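Local coordinates for cysteine-rich repeat secretory protein 2 (Arabidopsis thaliana, PDB 6GRE) that modulates cell-to-cell trafficking in plants, restricting plasmodesmal permeability through callose deposition during salicylic acid-triggered immune responses, at residues Ser76-Ser81 / Glu101-Arg106; Ile121-Gly126 / Lys189-Met194. All coordinates share one frame; numbering follows the deposited sequence. Where two conformers were deposited one is given.

Contact 1: Ser76-Ser81 / Glu101-Arg106; sequences STCVSS and ENCLIR
C78, on helix 72-90, and C103, the first residue of strand 103-108, turn their CB atoms toward one another and are joined by a disulfide, SG of C78 to SG of C103 at 2.1 Å. The bridge is close to a right-angled twist, with a CB-SG-SG-CB torsion of -88°, near the relaxed value for a disulfide. The two half-cystines reach it differently: C78 swings SG anti to its backbone N, whereas C103 holds SG between its backbone N and carbonyl carbon (chi1 65°), which brings its sulfur to the helix, 3.6 Å from the backbone N of V79. SG of C78 in turn passes the backbone just before the strand, 3.6 Å from C of N102.

V79 lays its two methyls along the strand, one on C103 and one on I105. CG2 comes to 4.2 Å from CB of C103; CG1 meets the branch methyl CG2 of I105 at 4.2 Å. C103 and I105, two positions apart, thus present the same strand face to the helix, while L104 between them points away. This is the helix-on-sheet packing of the first Gnk2-homologous (DUF26) domain, where a five-stranded antiparallel sheet carries helices 23-38 and 72-90; F35 of helix 23-38 touches both V79 and I105, and the second helix therefore packs against the same pair.

The axes of helical segment 76-81 and strand segment 103-106 approach to 8.0 Å, with their directions 41° apart. At the edge of the contact, CB of N102 lies 3.9 Å from SG of C78, while its amide oxygen OD1 accepts a hydrogen bond from R67.

Contact 2: Ile121-Gly126 / Lys189-Met194; sequences ILNKCG and KSDCGM. With EDO (1,2-ethanediol), chain J.
A disulfide is the sole direct bond across this surface contact: no direct hydrogen bond spans the two segments, and the SG atoms of C125 and C192 lie 2.1 Å apart. The bridge twists by -75° about its S-S bond and ties strand 120-125, at the edge of its sheet, to helix 174-192. Each SG stands anti to its own carbonyl carbon and beside its backbone N, a like approach from both sides. SG of C125 also lies 3.4 Å from the backbone O of D191. Earlier in the strand, I121 and L122 both face Y201 in a classic beta bulge.

Beside the bridge, N123 extends toward segment 189-194. The N123 and D191 side chains cross at about a right angle, yet their amide and carboxylate planes are only 19° apart. ND2 of N123 passes 3.6 Å from SG of C192 and donates a hydrogen bond to the backbone O of Y199 on the neighbouring strand. O1 of a 1,2-ethanediol, probably from the crystallisation liquor, donates to O of C125 at 2.8 Å.

OD1 of N123 and OD2 of D191 are both acceptors and stay 3.9 Å apart. A water donates to each, at 2.6 Å to OD1 of N123 and weakly to OD2 of D191. In this second Gnk2-homologous domain the polar link is therefore indirect, and the covalent bond fixes helix 174-192 to the edge strand.

Overall arrangement
The tandem DUF26 ectodomain of this membrane protein repeats one domain, and contacts 1 and 2 illustrate its two different helix-to-strand disulfides. C78-C103 of contact 1 has its counterpart in C180-C205 of the second domain, and C125-C192 of contact 2 in C13-C90 of the first. Contact 1 uses the central strand 103-108 and is buried, whereas contact 2 uses the edge strand 120-125 and lies at the surface. Their centres are 24 Å apart, on opposite sides of the chain's centre, and their nearest atoms about 6 Å. R106 and I121, from these successive strands, both line the pocket holding 2-(2-ethoxyethoxy)ethanol, with R106 also hydrogen-bonded to S203 of the second domain.

Contact 1: Ser76-Ser81 / Glu101-Arg106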
loop_
_atom_site.group_PDB
_atom_site.type_symbol
_atom_site.label_atom_id
_atom_site.label_comp_id
_atom_site.label_asym_id
_atom_site.label_seq_id
_atom_site.Cartn_x
_atom_site.Cartn_y
_atom_site.Cartn_z
ATOM N N SER A 76 -10.860 9.511 3.437
ATOM C CA SER A 76 -10.992 9.726 4.888
ATOM C C SER A 76 -11.510 8.468 5.585
ATOM O O SER A 76 -10.953 8.064 6.598
ATOM C CB SER A 76 -11.894 10.897 5.187
ATOM O OG SER A 76 -11.509 12.005 4.402
ATOM N N THR A 77 -12.570 7.851 5.039
ATOM C CA THR A 77 -13.174 6.681 5.652
ATOM C C THR A 77 -12.151 5.547 5.781
ATOM O O THR A 77 -12.050 4.875 6.814
ATOM C CB THR A 77 -14.402 6.215 4.866
ATOM O OG1 THR A 77 -15.331 7.308 4.887
ATOM C CG2 THR A 77 -15.016 4.959 5.444
ATOM N N CYS A 78 -11.401 5.322 4.700
ATOM C CA CYS A 78 -10.416 4.250 4.676
ATOM C C CYS A 78 -9.307 4.518 5.700
ATOM O O CYS A 78 -8.959 3.648 6.476
ATOM C CB CYS A 78 -9.830 4.088 3.279
ATOM S SG CYS A 78 -8.827 2.591 3.109
ATOM N N VAL A 79 -8.739 5.711 5.649
ATOM C CA VAL A 79 -7.592 6.032 6.484
ATOM C C VAL A 79 -8.012 6.031 7.958
ATOM O O VAL A 79 -7.277 5.541 8.807
ATOM C CB VAL A 79 -6.943 7.353 6.048
ATOM C CG1 VAL A 79 -5.914 7.847 7.051
ATOM C CG2 VAL A 79 -6.315 7.196 4.677
ATOM N N SER A 80 -9.210 6.550 8.246
ATOM C CA SER A 80 -9.737 6.512 9.608
ATOM C C SER A 80 -9.809 5.073 10.119
ATOM O O SER A 80 -9.423 4.806 11.257
ATOM C CB SER A 80 -11.086 7.161 9.679
ATOM O OG SER A 80 -10.972 8.552 9.459
ATOM N N SER A 81 -10.317 4.166 9.271
ATOM C CA SER A 81 -10.454 2.773 9.603
ATOM C C SER A 81 -9.074 2.141 9.807
ATOM O O SER A 81 -8.869 1.324 10.717
ATOM C CB SER A 81 -11.254 2.028 8.555
ATOM O OG SER A 81 -11.240 0.641 8.842
ATOM N N GLU A 101 -7.739 -2.543 1.200
ATOM C CA GLU A 101 -8.009 -2.554 -0.208
ATOM C C GLU A 101 -7.789 -1.155 -0.807
ATOM O O GLU A 101 -7.149 -1.030 -1.852
ATOM C CB GLU A 101 -9.436 -3.040 -0.440
ATOM C CG GLU A 101 -9.778 -3.257 -1.897
ATOM C CD GLU A 101 -9.180 -4.473 -2.592
ATOM O OE1 GLU A 101 -8.441 -5.264 -1.947
ATOM O OE2 GLU A 101 -9.486 -4.643 -3.789
ATOM N N ASN A 102 -8.282 -0.113 -0.133
ATOM C CA ASN A 102 -8.351 1.208 -0.745
ATOM C C ASN A 102 -7.337 2.203 -0.151
ATOM O O ASN A 102 -7.274 3.332 -0.604
ATOM C CB ASN A 102 -9.752 1.781 -0.608
ATOM C CG ASN A 102 -10.725 1.076 -1.531
ATOM O OD1 ASN A 102 -10.306 0.372 -2.443
ATOM N ND2 ASN A 102 -12.007 1.274 -1.285
ATOM N N CYS A 103 -6.520 1.784 0.802
ATOM C CA CYS A 103 -5.534 2.713 1.392
ATOM C C CYS A 103 -4.507 1.933 2.200
ATOM O O CYS A 103 -4.708 0.771 2.532
ATOM C CB CYS A 103 -6.161 3.789 2.279
ATOM S SG CYS A 103 -6.950 3.155 3.774
ATOM N N LEU A 104 -3.389 2.611 2.512
ATOM C CA LEU A 104 -2.420 2.105 3.475
ATOM C C LEU A 104 -2.028 3.234 4.433
ATOM O O LEU A 104 -2.129 4.406 4.055
ATOM C CB LEU A 104 -1.184 1.541 2.759
ATOM C CG LEU A 104 -0.349 2.536 1.951
ATOM C CD1 LEU A 104 0.729 3.231 2.809
ATOM C CD2 LEU A 104 0.298 1.857 0.740
ATOM N N ILE A 105 -1.553 2.844 5.614
ATOM C CA ILE A 105 -0.817 3.726 6.494
ATOM C C ILE A 105 0.485 3.035 6.883
ATOM O O ILE A 105 0.553 1.803 6.951
ATOM C CB ILE A 105 -1.658 4.135 7.717
ATOM C CG1 ILE A 105 -2.083 2.938 8.558
ATOM C CG2 ILE A 105 -2.822 4.999 7.293
ATOM C CD1 ILE A 105 -2.683 3.315 9.905
ATOM N N ARG A 106 1.534 3.832 7.106
ATOM C CA ARG A 106 2.824 3.271 7.402
ATOM C C ARG A 106 3.597 4.267 8.263
ATOM O O ARG A 106 3.628 5.454 7.946
ATOM C CB ARG A 106 3.576 2.956 6.105
ATOM C CG ARG A 106 4.862 2.167 6.269
ATOM C CD ARG A 106 5.417 1.888 4.879
ATOM N NE ARG A 106 6.607 1.052 4.904
ATOM C CZ ARG A 106 7.006 0.298 3.893
ATOM N NH1 ARG A 106 6.412 0.425 2.721
ATOM N NH2 ARG A 106 7.980 -0.583 4.069
#

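Contact 2: Ile121-Gly126 / Lys189-Met194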
loop_
_atom_site.group_PDB
_atom_site.type_symbol
_atom_site.label_atom_id
_atom_site.label_comp_id
_atom_site.label_asym_id
_atom_site.label_seq_id
_atom_site.Cartn_x
_atom_site.Cartn_y
_atom_site.Cartn_z
ATOM N N ILE A 121 5.659 -9.259 0.521
ATOM C CA ILE A 121 4.867 -9.413 1.698
ATOM C C ILE A 121 3.855 -10.535 1.489
ATOM O O ILE A 121 3.853 -11.511 2.234
ATOM C CB ILE A 121 4.213 -8.102 2.134
ATOM C CG1 ILE A 121 5.292 -7.059 2.429
ATOM C CG2 ILE A 121 3.282 -8.342 3.312
ATOM C CD1 ILE A 121 4.774 -5.696 2.749
ATOM N N LEU A 122 2.980 -10.420 0.490
ATOM C CA LEU A 122 1.846 -11.332 0.378
ATOM C C LEU A 122 1.475 -11.495 -1.092
ATOM O O LEU A 122 1.303 -10.526 -1.815
ATOM C CB LEU A 122 0.655 -10.742 1.130
ATOM C CG LEU A 122 -0.693 -11.431 0.905
ATOM C CD1 LEU A 122 -0.681 -12.837 1.469
ATOM C CD2 LEU A 122 -1.814 -10.657 1.565
ATOM N N ASN A 123 1.338 -12.732 -1.544
ATOM C CA ASN A 123 0.875 -13.070 -2.875
ATOM C C ASN A 123 -0.160 -14.180 -2.732
ATOM O O ASN A 123 0.145 -15.248 -2.201
ATOM C CB ASN A 123 2.053 -13.486 -3.751
ATOM C CG ASN A 123 1.753 -14.043 -5.120
ATOM O OD1 ASN A 123 2.605 -14.733 -5.663
ATOM N ND2 ASN A 123 0.592 -13.775 -5.679
ATOM N N LYS A 124 -1.382 -13.936 -3.195
ATOM C CA LYS A 124 -2.392 -14.984 -3.231
ATOM C C LYS A 124 -2.990 -15.014 -4.627
ATOM O O LYS A 124 -3.201 -13.963 -5.249
ATOM C CB LYS A 124 -3.510 -14.755 -2.214
ATOM C CG LYS A 124 -4.540 -15.874 -2.145
ATOM C CD LYS A 124 -5.361 -15.919 -0.909
ATOM C CE LYS A 124 -6.149 -17.213 -0.869
ATOM N NZ LYS A 124 -7.206 -17.149 0.168
ATOM N N CYS A 125 -3.189 -16.206 -5.174
ATOM C CA CYS A 125 -3.836 -16.429 -6.461
ATOM C C CYS A 125 -5.216 -17.048 -6.276
ATOM O O CYS A 125 -5.441 -17.851 -5.358
ATOM C CB CYS A 125 -3.058 -17.378 -7.343
ATOM S SG CYS A 125 -1.376 -16.831 -7.734
ATOM N N GLY A 126 -6.128 -16.725 -7.187
ATOM C CA GLY A 126 -7.436 -17.392 -7.237
ATOM C C GLY A 126 -7.315 -18.779 -7.830
ATOM O O GLY A 126 -6.226 -19.253 -8.169
ATOM N N LYS A 189 1.683 -12.133 -13.096
ATOM C CA LYS A 189 1.453 -12.851 -14.337
ATOM C C LYS A 189 1.969 -14.295 -14.237
ATOM O O LYS A 189 1.296 -15.236 -14.639
ATOM C CB LYS A 189 2.141 -12.119 -15.494
ATOM C CG LYS A 189 1.911 -12.748 -16.856
ATOM C CD LYS A 189 2.551 -11.949 -17.956
ATOM C CE LYS A 189 2.653 -12.720 -19.253
ATOM N NZ LYS A 189 1.319 -13.080 -19.774
ATOM N N SER A 190 3.192 -14.457 -13.732
ATOM C CA SER A 190 3.821 -15.770 -13.751
ATOM C C SER A 190 3.055 -16.738 -12.855
ATOM O O SER A 190 2.799 -17.889 -13.219
ATOM C CB SER A 190 5.259 -15.698 -13.323
ATOM O OG SER A 190 6.043 -15.022 -14.298
ATOM N N ASP A 191 2.650 -16.251 -11.690
ATOM C CA ASP A 191 2.049 -17.139 -10.712
ATOM C C ASP A 191 0.529 -17.185 -10.773
ATOM O O ASP A 191 -0.021 -18.273 -10.524
ATOM C CB ASP A 191 2.541 -16.826 -9.315
ATOM C CG ASP A 191 3.966 -17.333 -9.121
ATOM O OD1 ASP A 191 4.350 -18.245 -9.851
ATOM O OD2 ASP A 191 4.643 -16.778 -8.316
ATOM N N CYS A 192 -0.147 -16.067 -11.076
ATOM C CA CYS A 192 -1.616 -15.988 -11.024
ATOM C C CYS A 192 -2.232 -15.738 -12.414
ATOM O O CYS A 192 -3.431 -15.586 -12.484
ATOM C CB CYS A 192 -2.124 -14.867 -10.125
ATOM S SG CYS A 192 -1.485 -14.881 -8.433
ATOM N N GLY A 193 -1.444 -15.721 -13.484
ATOM C CA GLY A 193 -1.926 -15.211 -14.785
ATOM C C GLY A 193 -3.008 -16.084 -15.405
ATOM O O GLY A 193 -3.749 -15.615 -16.243
ATOM N N MET A 194 -3.067 -17.351 -14.987
ATOM C CA MET A 194 -4.060 -18.299 -15.485
ATOM C C MET A 194 -5.221 -18.474 -14.496
ATOM O O MET A 194 -6.119 -19.285 -14.769
ATOM C CB MET A 194 -3.402 -19.657 -15.760
ATOM C CG MET A 194 -2.264 -19.561 -16.756
ATOM S SD MET A 194 -1.760 -21.164 -17.436
ATOM C CE MET A 194 -3.155 -21.528 -18.498
HETATM C C1 EDO J . -7.662 -20.348 -5.027
HETATM O O1 EDO J . -7.337 -19.420 -3.995
HETATM C C2 EDO J . -6.524 -21.269 -5.391
HETATM O O2 EDO J . -6.931 -22.399 -6.177
HETATM O O HOH W 1 4.911 -15.744 -5.065
#